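Local coordinates for UPF0255 protein frsA (Vibrio vulnificus, PDB 4I4C) that probably hydrolyses carboxylic esters as a serine esterase of the alpha/beta-hydrolase superfamily, and is not a cofactor-independent pyruvate decarboxylase, at residues Q60-P64 / I65-Q69; F256-P259 / Y260-H263; M91-H94 / S95-A99. All blocks are in the same frame, centred on the assembly; numbering follows the deposited sequence.

Contact 1: residues Q60-P64 / I65-Q69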
loop_
_atom_site.group_PDB
_atom_site.type_symbol
_atom_site.label_atom_id
_atom_site.label_comp_id
_atom_site.label_asym_id
_atom_site.label_seq_id
_atom_site.Cartn_x
_atom_site.Cartn_y
_atom_site.Cartn_z
ATOM N N GLN A 60 -1.594 2.752 -11.226
ATOM C CA GLN A 60 -1.202 1.361 -11.003
ATOM C C GLN A 60 -1.525 0.409 -12.165
ATOM O O GLN A 60 -0.981 -0.696 -12.234
ATOM C CB GLN A 60 -1.833 0.841 -9.705
ATOM C CG GLN A 60 -1.312 1.556 -8.484
ATOM C CD GLN A 60 -2.001 1.156 -7.204
ATOM O OE1 GLN A 60 -3.084 1.636 -6.903
ATOM N NE2 GLN A 60 -1.360 0.288 -6.426
ATOM N N GLY A 61 -2.409 0.816 -13.070
ATOM C CA GLY A 61 -2.636 0.039 -14.275
ATOM C C GLY A 61 -4.072 -0.249 -14.694
ATOM O O GLY A 61 -4.288 -0.851 -15.742
ATOM N N VAL A 62 -5.051 0.164 -13.891
ATOM C CA VAL A 62 -6.447 -0.034 -14.250
ATOM C C VAL A 62 -6.797 0.898 -15.399
ATOM O O VAL A 62 -6.412 2.063 -15.394
ATOM C CB VAL A 62 -7.412 0.296 -13.081
ATOM C CG1 VAL A 62 -8.856 0.059 -13.507
ATOM C CG2 VAL A 62 -7.089 -0.520 -11.867
ATOM N N ASP A 63 -7.529 0.389 -16.381
ATOM C CA ASP A 63 -7.974 1.222 -17.487
ATOM C C ASP A 63 -9.084 2.146 -17.017
ATOM O O ASP A 63 -10.036 1.686 -16.389
ATOM C CB ASP A 63 -8.490 0.353 -18.632
ATOM C CG ASP A 63 -9.116 1.176 -19.742
ATOM O OD1 ASP A 63 -8.355 1.701 -20.585
ATOM O OD2 ASP A 63 -10.364 1.314 -19.759
ATOM N N PRO A 64 -8.968 3.448 -17.319
ATOM C CA PRO A 64 -9.926 4.454 -16.860
ATOM C C PRO A 64 -11.357 4.169 -17.303
ATOM O O PRO A 64 -12.276 4.397 -16.514
ATOM C CB PRO A 64 -9.425 5.748 -17.510
ATOM C CG PRO A 64 -8.494 5.311 -18.588
ATOM C CD PRO A 64 -7.879 4.052 -18.101
ATOM N N ILE A 65 -11.539 3.693 -18.531
ATOM C CA ILE A 65 -12.880 3.432 -19.055
ATOM C C ILE A 65 -13.538 2.273 -18.306
ATOM O O ILE A 65 -14.711 2.358 -17.929
ATOM C CB ILE A 65 -12.868 3.157 -20.586
ATOM C CG1 ILE A 65 -12.180 4.303 -21.329
ATOM C CG2 ILE A 65 -14.270 2.973 -21.124
ATOM C CD1 ILE A 65 -12.882 5.622 -21.191
ATOM N N GLU A 66 -12.782 1.193 -18.090
ATOM C CA GLU A 66 -13.321 0.005 -17.418
ATOM C C GLU A 66 -13.596 0.285 -15.939
ATOM O O GLU A 66 -14.547 -0.228 -15.366
ATOM C CB GLU A 66 -12.367 -1.181 -17.553
ATOM C CG GLU A 66 -12.104 -1.629 -18.986
ATOM C CD GLU A 66 -10.961 -2.628 -19.085
ATOM O OE1 GLU A 66 -10.254 -2.837 -18.074
ATOM O OE2 GLU A 66 -10.765 -3.202 -20.176
ATOM N N GLN A 67 -12.751 1.111 -15.330
ATOM C CA GLN A 67 -12.964 1.554 -13.957
ATOM C C GLN A 67 -14.270 2.341 -13.812
ATOM O O GLN A 67 -15.027 2.143 -12.855
ATOM C CB GLN A 67 -11.775 2.403 -13.483
ATOM C CG GLN A 67 -12.035 3.160 -12.211
ATOM C CD GLN A 67 -10.761 3.677 -11.564
ATOM O OE1 GLN A 67 -10.294 3.117 -10.576
ATOM N NE2 GLN A 67 -10.202 4.753 -12.112
ATOM N N GLU A 68 -14.538 3.235 -14.759
ATOM C CA GLU A 68 -15.789 3.985 -14.713
ATOM C C GLU A 68 -16.978 3.050 -14.919
ATOM O O GLU A 68 -18.010 3.222 -14.275
ATOM C CB GLU A 68 -15.834 5.137 -15.722
ATOM C CG GLU A 68 -14.913 6.324 -15.394
ATOM C CD GLU A 68 -14.937 6.710 -13.917
ATOM O OE1 GLU A 68 -16.016 6.667 -13.277
ATOM O OE2 GLU A 68 -13.865 7.063 -13.390
ATOM N N GLN A 69 -16.838 2.065 -15.807
ATOM C CA GLN A 69 -17.924 1.090 -16.019
ATOM C C GLN A 69 -18.195 0.325 -14.709
ATOM O O GLN A 69 -19.353 0.098 -14.333
ATOM C CB GLN A 69 -17.604 0.131 -17.171
ATOM C CG GLN A 69 -17.500 0.820 -18.549
ATOM C CD GLN A 69 -17.141 -0.130 -19.682
ATOM O OE1 GLN A 69 -16.886 -1.314 -19.465
ATOM N NE2 GLN A 69 -17.122 0.395 -20.908
HETATM O O HOH W 1 -8.005 -2.529 -15.969
HETATM O O HOH W 2 -11.569 6.071 -14.220
#
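Asp63 and Glu66 meet where helix 64-75 begins. The side chain of Asp63 reaches forward to the first turn, with CG anti to the backbone N (chi1 173°). This brings its carboxylate to the helix start, where OD2 accepts from Glu66 N at 2.9 Å through its anti lone pair. The partial positive charge of a helix start probably steadies the carboxylate.

Backbone bonds close the same turn. Gln67 N donates to Asp63 O at 3.0 Å. Glu68 N donates to Pro64 O at 3.1 Å.

Two waters tie polar groups together. One accepts from Asp63 N and donates to Glu66 OE1, which lies 4.5 Å from Asp63 OD2. These are like charges, and OE1 also has a weak hydrogen bond to His109. The second water donates to Pro64 O and to Glu68 OE2, and accepts from Gln67 NE2. Glu68 OE2 also forms a salt bridge with Arg54, and Gln67 NE2 bonds to the carbonyl of the same arginine.

Apolar contact is small. Val62 CG1 touches Gln67 CB at 3.7 Å, the two side chains crossing at about a right angle. Trp57 of helix 54-60 touches both.

Gly61, with positive phi (133°), ends helix 54-60 in a Schellman motif. Gln60 just before it belongs to the pocket that holds the polyether ligand. The whole is a short link between two helices, in which a Schellman motif at the end of helix 54-60 is followed two residues later by an Asp N-cap.

Contact 2: residues F256-P259 / Y260-H263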
loop_
_atom_site.group_PDB
_atom_site.type_symbol
_atom_site.label_atom_id
_atom_site.label_comp_id
_atom_site.label_asym_id
_atom_site.label_seq_id
_atom_site.Cartn_x
_atom_site.Cartn_y
_atom_site.Cartn_z
ATOM N N PHE A 256 21.980 -10.961 2.177
ATOM C CA PHE A 256 23.329 -11.527 2.138
ATOM C C PHE A 256 23.323 -12.939 1.583
ATOM O O PHE A 256 24.267 -13.352 0.910
ATOM C CB PHE A 256 23.960 -11.560 3.534
ATOM C CG PHE A 256 24.234 -10.206 4.110
ATOM C CD1 PHE A 256 25.221 -9.392 3.569
ATOM C CD2 PHE A 256 23.519 -9.751 5.207
ATOM C CE1 PHE A 256 25.482 -8.142 4.104
ATOM C CE2 PHE A 256 23.775 -8.499 5.750
ATOM C CZ PHE A 256 24.760 -7.695 5.196
ATOM N N SER A 257 22.265 -13.684 1.889
ATOM C CA SER A 257 22.164 -15.078 1.477
ATOM C C SER A 257 21.496 -15.203 0.117
ATOM O O SER A 257 21.373 -16.301 -0.429
ATOM C CB SER A 257 21.371 -15.874 2.512
ATOM O OG SER A 257 21.977 -15.771 3.786
ATOM N N ILE A 258 21.051 -14.076 -0.428
ATOM C CA ILE A 258 20.428 -14.095 -1.741
ATOM C C ILE A 258 21.423 -13.595 -2.777
ATOM O O ILE A 258 21.750 -12.405 -2.817
ATOM C CB ILE A 258 19.130 -13.272 -1.769
ATOM C CG1 ILE A 258 18.161 -13.808 -0.716
ATOM C CG2 ILE A 258 18.493 -13.327 -3.155
ATOM C CD1 ILE A 258 16.915 -13.001 -0.591
ATOM N N PRO A 259 21.934 -14.516 -3.607
ATOM C CA PRO A 259 22.983 -14.163 -4.563
ATOM C C PRO A 259 22.450 -13.426 -5.788
ATOM O O PRO A 259 23.255 -12.873 -6.539
ATOM C CB PRO A 259 23.551 -15.527 -4.962
ATOM C CG PRO A 259 22.390 -16.449 -4.836
ATOM C CD PRO A 259 21.566 -15.940 -3.688
ATOM N N TYR A 260 21.130 -13.420 -5.998
ATOM C CA TYR A 260 20.564 -12.715 -7.149
ATOM C C TYR A 260 20.652 -11.188 -6.999
ATOM O O TYR A 260 20.557 -10.453 -7.983
ATOM C CB TYR A 260 19.116 -13.140 -7.412
ATOM C CG TYR A 260 18.910 -14.642 -7.532
ATOM C CD1 TYR A 260 19.416 -15.352 -8.617
ATOM C CD2 TYR A 260 18.202 -15.345 -6.560
ATOM C CE1 TYR A 260 19.229 -16.724 -8.724
ATOM C CE2 TYR A 260 18.009 -16.715 -6.659
ATOM C CZ TYR A 260 18.523 -17.399 -7.743
ATOM O OH TYR A 260 18.327 -18.761 -7.850
ATOM N N VAL A 261 20.832 -10.715 -5.770
ATOM C CA VAL A 261 20.945 -9.275 -5.524
ATOM C C VAL A 261 22.356 -8.881 -5.077
ATOM O O VAL A 261 23.059 -9.669 -4.451
ATOM C CB VAL A 261 19.907 -8.774 -4.481
ATOM C CG1 VAL A 261 18.471 -8.979 -4.995
ATOM C CG2 VAL A 261 20.103 -9.483 -3.149
ATOM N N ASP A 262 22.762 -7.667 -5.441
ATOM C CA ASP A 262 23.991 -7.063 -4.935
ATOM C C ASP A 262 23.649 -6.399 -3.623
ATOM O O ASP A 262 23.083 -5.312 -3.617
ATOM C CB ASP A 262 24.526 -6.029 -5.934
ATOM C CG ASP A 262 25.718 -5.224 -5.392
ATOM O OD1 ASP A 262 26.266 -5.567 -4.320
ATOM O OD2 ASP A 262 26.108 -4.232 -6.049
ATOM N N HIS A 263 24.000 -7.042 -2.508
ATOM C CA HIS A 263 23.614 -6.525 -1.191
ATOM C C HIS A 263 24.397 -5.280 -0.785
ATOM O O HIS A 263 24.110 -4.662 0.240
ATOM C CB HIS A 263 23.700 -7.603 -0.103
ATOM C CG HIS A 263 25.039 -8.265 -0.009
ATOM N ND1 HIS A 263 25.330 -9.450 -0.652
ATOM C CD2 HIS A 263 26.160 -7.911 0.660
ATOM C CE1 HIS A 263 26.577 -9.795 -0.383
ATOM N NE2 HIS A 263 27.102 -8.878 0.407
HETATM O O HOH W 3 23.620 -10.894 -2.004
#
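Ile258 and Val261 are the ends of a type I beta turn, which leads from the loop after helix 246-254 into the short strand 261-262. No hydrogen bond joins the two segments directly; side chains and a water meet across the turn. The main bump, Val261 CG2, sits between its own backbone N and carbonyl carbon in the bend of the turn, 3.4 Å from Ile258 O. Ile258 CG2 meets Tyr260 CD2 at 4.0 Å, the side chains crossing at about a right angle, while Ile258 CB meets Val261 CG2. The tyrosine ring lies beside Pro259 as well, its CD2 4.5 Å from Pro259 CD, and makes a cation-pi contact with Lys169.

The second bump is the ring of Phe256. Its side chain starts away from residues 260-263, but the ring end comes back to His263. His263 CG lies between its backbone N and carbonyl carbon (chi1 55°), which turns the imidazole toward the phenylalanine. The edge of Phe256 sits over the imidazole face in an offset edge-to-face pair, with planes at 61° and centroids 4.9 Å apart. A water in the imidazole plane, 2.6 Å from His263 ND1, probably links it to Ile258 O, though its hydrogen bonding is not settled. The closest touch between the rings is Phe256 CD1 to His263 CD2, 3.4 Å, with CD1 offset toward the rim of that face.

Contact 3: residues M91-H94 / S95-A99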
loop_
_atom_site.group_PDB
_atom_site.type_symbol
_atom_site.label_atom_id
_atom_site.label_comp_id
_atom_site.label_asym_id
_atom_site.label_seq_id
_atom_site.Cartn_x
_atom_site.Cartn_y
_atom_site.Cartn_z
ATOM N N MET A 91 -25.230 -4.598 -0.271
ATOM C CA MET A 91 -25.012 -5.763 0.579
ATOM C C MET A 91 -25.090 -7.099 -0.158
ATOM O O MET A 91 -26.073 -7.377 -0.863
ATOM C CB MET A 91 -26.037 -5.762 1.709
ATOM C CG MET A 91 -25.998 -4.512 2.573
ATOM S SD MET A 91 -27.277 -4.548 3.853
ATOM C CE MET A 91 -28.678 -3.922 2.952
ATOM N N GLY A 92 -24.069 -7.934 0.027
ATOM C CA GLY A 92 -24.081 -9.285 -0.514
ATOM C C GLY A 92 -23.382 -9.412 -1.852
ATOM O O GLY A 92 -23.244 -8.427 -2.571
ATOM N N TYR A 93 -22.951 -10.627 -2.191
ATOM C CA TYR A 93 -22.121 -10.848 -3.373
ATOM C C TYR A 93 -22.969 -10.971 -4.628
ATOM O O TYR A 93 -23.319 -12.075 -5.037
ATOM C CB TYR A 93 -21.244 -12.098 -3.197
ATOM C CG TYR A 93 -20.216 -12.297 -4.299
ATOM C CD1 TYR A 93 -20.365 -13.293 -5.248
ATOM C CD2 TYR A 93 -19.097 -11.474 -4.389
ATOM C CE1 TYR A 93 -19.433 -13.467 -6.251
ATOM C CE2 TYR A 93 -18.161 -11.644 -5.384
ATOM C CZ TYR A 93 -18.332 -12.640 -6.311
ATOM O OH TYR A 93 -17.400 -12.805 -7.307
ATOM N N HIS A 94 -23.289 -9.834 -5.235
ATOM C CA HIS A 94 -24.090 -9.803 -6.463
ATOM C C HIS A 94 -24.028 -8.407 -7.057
ATOM O O HIS A 94 -23.334 -7.542 -6.516
ATOM C CB HIS A 94 -25.545 -10.197 -6.197
ATOM C CG HIS A 94 -26.227 -9.363 -5.156
ATOM N ND1 HIS A 94 -27.143 -8.382 -5.468
ATOM C CD2 HIS A 94 -26.145 -9.382 -3.806
ATOM C CE1 HIS A 94 -27.586 -7.823 -4.356
ATOM N NE2 HIS A 94 -26.996 -8.412 -3.333
ATOM N N SER A 95 -24.741 -8.195 -8.162
ATOM C CA SER A 95 -24.680 -6.933 -8.902
ATOM C C SER A 95 -24.738 -5.693 -7.993
ATOM O O SER A 95 -25.562 -5.603 -7.080
ATOM C CB SER A 95 -25.781 -6.877 -9.955
ATOM O OG SER A 95 -26.996 -6.416 -9.395
ATOM N N GLY A 96 -23.835 -4.748 -8.222
ATOM C CA GLY A 96 -23.806 -3.551 -7.397
ATOM C C GLY A 96 -22.836 -3.612 -6.228
ATOM O O GLY A 96 -22.391 -2.582 -5.741
ATOM N N ASN A 97 -22.509 -4.815 -5.766
ATOM C CA ASN A 97 -21.567 -4.967 -4.654
ATOM C C ASN A 97 -20.150 -4.630 -5.119
ATOM O O ASN A 97 -19.758 -4.994 -6.222
ATOM C CB ASN A 97 -21.645 -6.386 -4.067
ATOM C CG ASN A 97 -20.510 -6.697 -3.069
ATOM O OD1 ASN A 97 -19.439 -7.162 -3.455
ATOM N ND2 ASN A 97 -20.770 -6.481 -1.790
ATOM N N TRP A 98 -19.394 -3.930 -4.271
ATOM C CA TRP A 98 -18.049 -3.478 -4.622
ATOM C C TRP A 98 -17.138 -4.653 -4.996
ATOM O O TRP A 98 -16.586 -4.685 -6.092
ATOM C CB TRP A 98 -17.437 -2.681 -3.468
ATOM C CG TRP A 98 -16.006 -2.276 -3.712
ATOM C CD1 TRP A 98 -14.888 -3.039 -3.534
ATOM C CD2 TRP A 98 -15.557 -1.001 -4.158
ATOM N NE1 TRP A 98 -13.770 -2.317 -3.853
ATOM C CE2 TRP A 98 -14.153 -1.060 -4.242
ATOM C CE3 TRP A 98 -16.209 0.194 -4.498
ATOM C CZ2 TRP A 98 -13.389 0.023 -4.659
ATOM C CZ3 TRP A 98 -15.453 1.269 -4.913
ATOM C CH2 TRP A 98 -14.049 1.180 -4.980
ATOM N N ALA A 99 -17.011 -5.624 -4.098
ATOM C CA ALA A 99 -16.204 -6.814 -4.392
ATOM C C ALA A 99 -16.683 -7.542 -5.642
ATOM O O ALA A 99 -15.881 -7.965 -6.454
ATOM C CB ALA A 99 -16.190 -7.766 -3.218
#
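Gly92 and Asn97 form the tight side of this bend. Gly92 O lies 3.0 Å from Asn97 CB and 3.2 Å from Asn97 ND2, but the angle to that amide is poor and no hydrogen bond forms. The amide is held by other partners. Its OD1 accepts from Tyr100 N in the first turn of helix 98-114, and its ND2 donates to Val90 O. Asn97 CG stands anti to the backbone N (chi1 170°), which carries the amide forward to that helix start. Both ends of the side chain are thus fixed, and the residue is buried.

The backbone is tied here too. Asn97 N donates to His94 O at 2.9 Å, closing a type II turn whose third residue is Gly96.

Between the two segments, the other side is looser. The His94 imidazole leans back over its own segment, and NE2 donates to Met91 O at 2.8 Å. This bond is bent, 137° at the hydrogen, and the carbonyl oxygen lies out of the ring plane. His94 ND1 comes no nearer to Ser95 O than 3.6 Å. His79 meets the His94 ring edge-to-face and bonds to Ser95 O. Tyr93 is looser still, with CD2 4.4 Å from Asn97 OD1, and its ring packs instead with Phe14 and Tyr100. Met91, whose side chain takes no part, is exposed to solvent. The arrangement is a type II beta turn running straight into an Asn N-cap, the entry to helix 98-114.

Contacts 1 and 3 are neighbours. Their centres are 18 Å apart and their nearest atoms about 7 Å apart, without touching. Each starts a helix with a side-chain cap, an aspartate for helix 64-75 and an asparagine for helix 98-114. These helices follow each other in the chain and pack together: Trp98 touches Leu71 and Ile74, and Gln67 touches Trp102. Contact 2 has no such helix cap and leads into a short strand. Its centre lies 37 Å from contact 1 and 45 Å from contact 3, which is across the chain's centre. Only contact 1 includes a ligand-pocket residue, Gln60, which belongs to the polyether site together with Arg272. Arg272 also lines the hexanoic acid site.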